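Local coordinates for putative exported protein (Bacteroides fragilis NCTC 9343, PDB 3IEE), which is of unknown function but is an all-helical protein, probably an exported lipoprotein, with long antiparallel helices packed side by side, at residues K28-N31 with T32-V36; T155-A158 with E159-L162. One frame throughout, in Å; residues are numbered along the deposited sequence. Where two conformers were deposited one is given.

In the fold
Starting from the N terminus, the chain enters helix 17-40, and interaction 1 (28-31 with 32-36) is a single stretch of that helix. Interaction 2 (155-158 with 159-162) comes much later, at the C-terminal end of helix 123-162. Each contact is local, its bonds each closing a single helical turn rather than a long loop; the two follow in series, neither nested nor crossed. They meet in space all the same, with centres about 15 Å apart: Y30 CB lies 3.7 Å from T155 CG2, joining helix 17-40 to helix 123-162. Beyond this seam, interaction 1 also faces helix 87-119, and interaction 2 faces helix 169-189.

Interaction 1 of 2, residues K28-N31 with T32-V36; sequences KYYN and TSLGV. With EDO (1,2-ethanediol), chain H.
Y29 and S33 meet one turn apart on the long alpha-helix 17-40, where the i to i+4 pattern sets both the backbone bonds and the side-chain neighbours. Four backbone bonds hold this part of the helix: T32 N to K28 O, S33 N to Y29 O, L34 N to Y30 O at 2.8 Å, and the longer G35 N to N31 O at 3.3 Å.

Hydroxyl groups add a second layer of polar contacts. S33 OG also donates to Y29 O, at 2.9 Å, so this carbonyl oxygen is gripped twice by one residue, the amide and the hydroxyl coming from opposite faces of the carbonyl plane. The torsion responsible sets OG beside the serine's own backbone N (chi1 -66°), turned back over the preceding turn. A small hydroxyl suits this buried site, since it serves the carbonyl and also bonds to Y97 OH on helix 87-119. On a more open side, a water donates to K28 O and is hydrogen-bonded to T32 OG1 at 3.2 Å, linking the two.

The aromatic rings diverge to different neighbours. Y29 is buried: its ring stacks edge-to-face with F85, and its hydroxyl bonds to V78 O, which satisfies its polar end. Its CE1 lies 3.3 Å from S33 OG, close beside the serine. The Y30 ring instead packs against helix 123-162, touching F148, and L34 CD2 meets it obliquely. That apolar contact is loose, Y30 CE2 being 4.3 Å from L34 CD2.

At the far end of Y30, a 1,2-ethanediol, probably from the crystallisation liquor, is bonded to S180 OG and places O2 at the ring edge, near its plane; its modelled position is doubtful in detail, because the hydrogen bond between O2 and Y30 OH measures an unusually short 2.4 Å.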
ATOM      1  N   LYS A  28      11.063 -12.628   3.385  0.50 14.33           N
ATOM      2  CA  LYS A  28      11.538 -12.483   2.007  0.50 15.43           C
ATOM      3  C   LYS A  28      10.365 -12.226   1.066  0.50 15.19           C
ATOM      4  O   LYS A  28      10.355 -11.254   0.312  0.50 11.85           O
ATOM      5  CB  LYS A  28      12.283 -13.724   1.565  0.50 17.93           C
ATOM      6  CG  LYS A  28      13.736 -13.797   2.042  0.50 22.16           C
ATOM      7  CD  LYS A  28      14.287 -15.206   1.818  0.50 23.05           C
ATOM      8  CE  LYS A  28      15.816 -15.281   1.743  0.50 27.59           C
ATOM      9  NZ  LYS A  28      16.230 -16.671   1.479  0.50 26.00           N
ATOM     10  N   TYR A  29       9.347 -13.079   1.158  1.00 14.18           N
ATOM     11  CA  TYR A  29       8.163 -12.940   0.275  1.00 13.25           C
ATOM     12  C   TYR A  29       7.424 -11.632   0.499  1.00 12.94           C
ATOM     13  O   TYR A  29       6.964 -10.994  -0.471  1.00 13.37           O
ATOM     14  CB  TYR A  29       7.241 -14.135   0.406  1.00 14.01           C
ATOM     15  CG  TYR A  29       6.081 -14.133  -0.561  1.00 10.81           C
ATOM     16  CD1 TYR A  29       4.893 -13.466  -0.246  1.00 14.11           C
ATOM     17  CD2 TYR A  29       6.160 -14.771  -1.795  1.00 11.50           C
ATOM     18  CE1 TYR A  29       3.802 -13.479  -1.133  1.00 16.37           C
ATOM     19  CE2 TYR A  29       5.086 -14.790  -2.688  1.00 15.23           C
ATOM     20  CZ  TYR A  29       3.904 -14.107  -2.353  1.00 15.29           C
ATOM     21  OH  TYR A  29       2.825 -14.091  -3.204  1.00 13.40           O
ATOM     22  N   TYR A  30       7.302 -11.217   1.753  1.00 14.37           N
ATOM     23  CA  TYR A  30       6.742  -9.922   2.101  1.00 13.13           C
ATOM     24  C   TYR A  30       7.566  -8.806   1.448  1.00 12.35           C
ATOM     25  O   TYR A  30       7.016  -7.904   0.828  1.00 13.83           O
ATOM     26  CB  TYR A  30       6.715  -9.668   3.624  1.00 17.54           C
ATOM     27  CG  TYR A  30       6.288  -8.236   3.941  1.00 15.39           C
ATOM     28  CD1 TYR A  30       4.953  -7.872   3.978  1.00 16.84           C
ATOM     29  CD2 TYR A  30       7.235  -7.238   4.142  1.00 20.10           C
ATOM     30  CE1 TYR A  30       4.568  -6.555   4.233  1.00 19.06           C
ATOM     31  CE2 TYR A  30       6.853  -5.935   4.391  1.00 19.29           C
ATOM     32  CZ  TYR A  30       5.546  -5.589   4.442  1.00 22.74           C
ATOM     33  OH  TYR A  30       5.228  -4.254   4.708  1.00 25.22           O
ATOM     34  N   ASN A  31       8.884  -8.844   1.599  1.00 15.38           N
ATOM     35  CA  ASN A  31       9.703  -7.767   1.063  1.00 15.87           C
ATOM     36  C   ASN A  31       9.642  -7.673  -0.449  1.00 14.36           C
ATOM     37  O   ASN A  31       9.579  -6.556  -1.006  1.00 15.56           O
ATOM     38  CB  ASN A  31      11.162  -7.917   1.546  1.00 16.60           C
ATOM     39  CG  ASN A  31      11.322  -7.587   3.037  1.00 15.39           C
ATOM     40  OD1 ASN A  31      10.571  -6.778   3.608  1.00 23.99           O
ATOM     41  ND2 ASN A  31      12.366  -8.158   3.646  1.00 22.51           N
ATOM     42  N   THR A  32       9.624  -8.815  -1.119  1.00 13.37           N
ATOM     43  CA  THR A  32       9.452  -8.826  -2.562  1.00 14.97           C
ATOM     44  C   THR A  32       8.074  -8.258  -2.927  1.00 15.92           C
ATOM     45  O   THR A  32       7.947  -7.469  -3.867  1.00 13.77           O
ATOM     46  CB  THR A  32       9.636 -10.236  -3.142  1.00 15.75           C
ATOM     47  OG1 THR A  32      11.001 -10.633  -2.924  1.00 16.42           O
ATOM     48  CG2 THR A  32       9.278 -10.280  -4.637  1.00 17.63           C
ATOM     49  N   SER A  33       7.051  -8.673  -2.168  1.00 12.50           N
ATOM     50  CA  SER A  33       5.681  -8.188  -2.382  1.00 13.86           C
ATOM     51  C   SER A  33       5.565  -6.680  -2.224  1.00 14.55           C
ATOM     52  O   SER A  33       4.878  -6.015  -3.017  1.00 16.27           O
ATOM     53  CB  SER A  33       4.661  -8.839  -1.435  1.00 10.73           C
ATOM     54  OG  SER A  33       4.473 -10.240  -1.649  1.00 13.37           O
ATOM     55  N   LEU A  34       6.244  -6.129  -1.221  1.00 14.75           N
ATOM     56  CA  LEU A  34       6.196  -4.699  -0.960  1.00 16.14           C
ATOM     57  C   LEU A  34       6.694  -3.949  -2.185  1.00 15.74           C
ATOM     58  O   LEU A  34       6.092  -2.983  -2.621  1.00 15.25           O
ATOM     59  CB  LEU A  34       7.068  -4.354   0.260  1.00 17.66           C
ATOM     60  CG  LEU A  34       7.052  -2.878   0.741  1.00 21.12           C
ATOM     61  CD1 LEU A  34       5.694  -2.507   1.273  1.00 23.37           C
ATOM     62  CD2 LEU A  34       8.115  -2.646   1.859  1.00 23.14           C
ATOM     63  N   GLY A  35       7.813  -4.395  -2.723  1.00 15.30           N
ATOM     64  CA  GLY A  35       8.385  -3.769  -3.925  1.00 16.35           C
ATOM     65  C   GLY A  35       7.549  -3.923  -5.181  1.00 13.93           C
ATOM     66  O   GLY A  35       7.344  -2.980  -5.963  1.00 16.36           O
ATOM     67  N   VAL A  36       7.025  -5.121  -5.369  1.00 12.97           N
ATOM     68  CA  VAL A  36       6.198  -5.452  -6.526  1.00 14.04           C
ATOM     69  C   VAL A  36       4.913  -4.653  -6.514  1.00 14.17           C
ATOM     70  O   VAL A  36       4.489  -4.070  -7.527  1.00 14.57           O
ATOM     71  CB  VAL A  36       5.857  -6.963  -6.623  1.00 12.61           C
ATOM     72  CG1 VAL A  36       4.774  -7.176  -7.654  1.00 12.77           C
ATOM     73  CG2 VAL A  36       7.120  -7.806  -6.969  1.00 14.15           C
TER
HETATM   74  C1  EDO H 307       1.844  -1.712   3.009  1.00 36.56           C
HETATM   75  O1  EDO H 307       0.649  -1.531   3.805  1.00 26.90           O
HETATM   76  C2  EDO H 307       3.103  -1.902   3.861  1.00 36.64           C
HETATM   77  O2  EDO H 307       3.124  -3.211   4.495  1.00 40.61           O
HETATM   78  O   HOH W   1      13.061 -10.292  -0.497  1.00 31.22           O

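Interaction 2 of 2, residues T155-A158 with E159-L162; sequences TEQA and ELVL. With EDO (1,2-ethanediol), chain B.
E159 sets its CG against the T155 carbonyl on the last turns of helix 123-162, 3.2 Å from T155 O. This is the close-packed part of the contact. E159 N donates to the same carbonyl oxygen at 2.8 Å, and L162 N closes the next turn on A158 O at 3.0 Å. A158 is buried, and its small methyl touches I27 of helix 17-40, as suits a close helix-helix approach; V161 lies against A23 of that helix. T155, also facing helix 17-40, turns its hydroxyl back to its own helix, where OG1 bonds to S152 O.

The looser, more solvent-exposed side holds Q157 and L160, which lie side by side and point the same way. A bend in the glutamine chain (chi2 -48°) carries its amide beside the leucine methyl, yet OE1 comes no nearer to L160 CD1 than 3.7 Å. A flexible polar chain suits exposed Q157, while L160 also touches M173 of helix 169-189.

E159 reaches out from the helix with its chain extended beyond CG. Its OE2 accepts a hydrogen bond of 2.6 Å from O2 of a 1,2-ethanediol, probably a crystallisation additive that also bonds R176 NH2, and forms a salt bridge with R176 NE. That salt bridge would probably favour the charged carboxylate, and it ties the helix end electrostatically to helix 169-189.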
ATOM      1  N   THR A 155       3.740 -12.713   8.790  1.00 13.51           N
ATOM      2  CA  THR A 155       4.955 -11.905   9.015  1.00 14.40           C
ATOM      3  C   THR A 155       5.144 -11.620  10.510  1.00 12.89           C
ATOM      4  O   THR A 155       6.281 -11.622  11.030  1.00 12.93           O
ATOM      5  CB  THR A 155       4.948 -10.586   8.211  1.00 13.65           C
ATOM      6  OG1 THR A 155       3.785  -9.816   8.583  1.00 14.79           O
ATOM      7  CG2 THR A 155       4.946 -10.852   6.652  1.00 11.52           C
ATOM      8  N   GLU A 156       4.042 -11.451  11.233  1.00 12.60           N
ATOM      9  CA  GLU A 156       4.134 -11.231  12.665  1.00 14.15           C
ATOM     10  C   GLU A 156       4.768 -12.468  13.369  1.00 13.94           C
ATOM     11  O   GLU A 156       5.670 -12.351  14.167  1.00 16.06           O
ATOM     12  CB  GLU A 156       2.756 -10.969  13.221  1.00 16.38           C
ATOM     13  CG  GLU A 156       2.772 -10.669  14.697  1.00 20.78           C
ATOM     14  CD  GLU A 156       1.403 -10.173  15.112  1.00 29.86           C
ATOM     15  OE1 GLU A 156       0.554 -11.040  15.366  1.00 34.17           O
ATOM     16  OE2 GLU A 156       1.177  -8.929  15.070  1.00 32.55           O
ATOM     17  N   GLN A 157       4.271 -13.645  13.037  1.00 15.78           N
ATOM     18  CA  GLN A 157       4.862 -14.894  13.521  1.00 18.62           C
ATOM     19  C   GLN A 157       6.336 -15.044  13.152  1.00 14.47           C
ATOM     20  O   GLN A 157       7.153 -15.500  13.979  1.00 16.26           O
ATOM     21  CB  GLN A 157       4.051 -16.108  13.015  1.00 19.60           C
ATOM     22  CG  GLN A 157       2.664 -16.209  13.679  1.00 25.39           C
ATOM     23  CD  GLN A 157       2.719 -16.054  15.222  1.00 30.34           C
ATOM     24  OE1 GLN A 157       3.500 -16.740  15.903  1.00 30.66           O
ATOM     25  NE2 GLN A 157       1.919 -15.118  15.765  1.00 30.95           N
ATOM     26  N   ALA A 158       6.692 -14.638  11.930  1.00 13.48           N
ATOM     27  CA  ALA A 158       8.064 -14.767  11.407  1.00 15.37           C
ATOM     28  C   ALA A 158       9.002 -13.826  12.189  1.00 13.11           C
ATOM     29  O   ALA A 158      10.145 -14.214  12.574  1.00 12.05           O
ATOM     30  CB  ALA A 158       8.082 -14.475   9.917  1.00 12.87           C
ATOM     31  N   GLU A 159       8.519 -12.610  12.441  1.00 12.86           N
ATOM     32  CA  GLU A 159       9.280 -11.660  13.300  1.00 13.44           C
ATOM     33  C   GLU A 159       9.600 -12.189  14.676  1.00 14.82           C
ATOM     34  O   GLU A 159      10.700 -11.998  15.201  1.00 14.02           O
ATOM     35  CB  GLU A 159       8.583 -10.282  13.385  1.00 12.98           C
ATOM     36  CG  GLU A 159       8.478  -9.548  12.097  1.00 11.51           C
ATOM     37  CD  GLU A 159       7.543  -8.339  12.141  1.00 16.67           C
ATOM     38  OE1 GLU A 159       6.975  -8.095  13.208  1.00 17.29           O
ATOM     39  OE2 GLU A 159       7.351  -7.676  11.074  1.00 17.56           O
ATOM     40  N   LEU A 160       8.634 -12.820  15.308  1.00 14.36           N
ATOM     41  CA  LEU A 160       8.814 -13.365  16.637  1.00 17.53           C
ATOM     42  C   LEU A 160       9.938 -14.396  16.621  1.00 15.08           C
ATOM     43  O   LEU A 160      10.750 -14.454  17.555  1.00 16.52           O
ATOM     44  CB  LEU A 160       7.522 -14.010  17.120  1.00 18.25           C
ATOM     45  CG  LEU A 160       6.403 -13.063  17.504  1.00 22.09           C
ATOM     46  CD1 LEU A 160       5.107 -13.806  17.588  1.00 21.56           C
ATOM     47  CD2 LEU A 160       6.737 -12.434  18.828  1.00 18.34           C
ATOM     48  N   VAL A 161      10.007 -15.198  15.568  1.00 14.78           N
ATOM     49  CA  VAL A 161      11.128 -16.158  15.430  1.00 15.19           C
ATOM     50  C   VAL A 161      12.503 -15.472  15.262  1.00 14.84           C
ATOM     51  O   VAL A 161      13.501 -15.821  15.946  1.00 14.02           O
ATOM     52  CB  VAL A 161      10.847 -17.191  14.257  1.00 15.56           C
ATOM     53  CG1 VAL A 161      12.093 -18.055  13.910  1.00 13.55           C
ATOM     54  CG2 VAL A 161       9.671 -18.084  14.584  1.00 16.71           C
ATOM     55  N   LEU A 162      12.577 -14.536  14.327  1.00 14.16           N
ATOM     56  CA  LEU A 162      13.819 -13.902  14.006  1.00 15.02           C
ATOM     57  C   LEU A 162      14.328 -12.973  15.111  1.00 15.11           C
ATOM     58  O   LEU A 162      15.533 -12.711  15.179  1.00 18.52           O
ATOM     59  CB  LEU A 162      13.702 -13.182  12.673  1.00 15.42           C
ATOM     60  CG  LEU A 162      13.425 -14.093  11.426  1.00 16.26           C
ATOM     61  CD1 LEU A 162      13.280 -13.283  10.153  1.00 20.63           C
ATOM     62  CD2 LEU A 162      14.525 -15.124  11.290  1.00 16.46           C
TER
HETATM   63  C1  EDO B 301       6.710  -6.053   8.002  1.00 20.67           C
HETATM   64  O1  EDO B 301       7.956  -5.372   7.944  1.00 24.46           O
HETATM   65  C2  EDO B 301       6.877  -7.545   7.707  1.00 17.08           C
HETATM   66  O2  EDO B 301       7.777  -8.255   8.575  1.00 18.38           O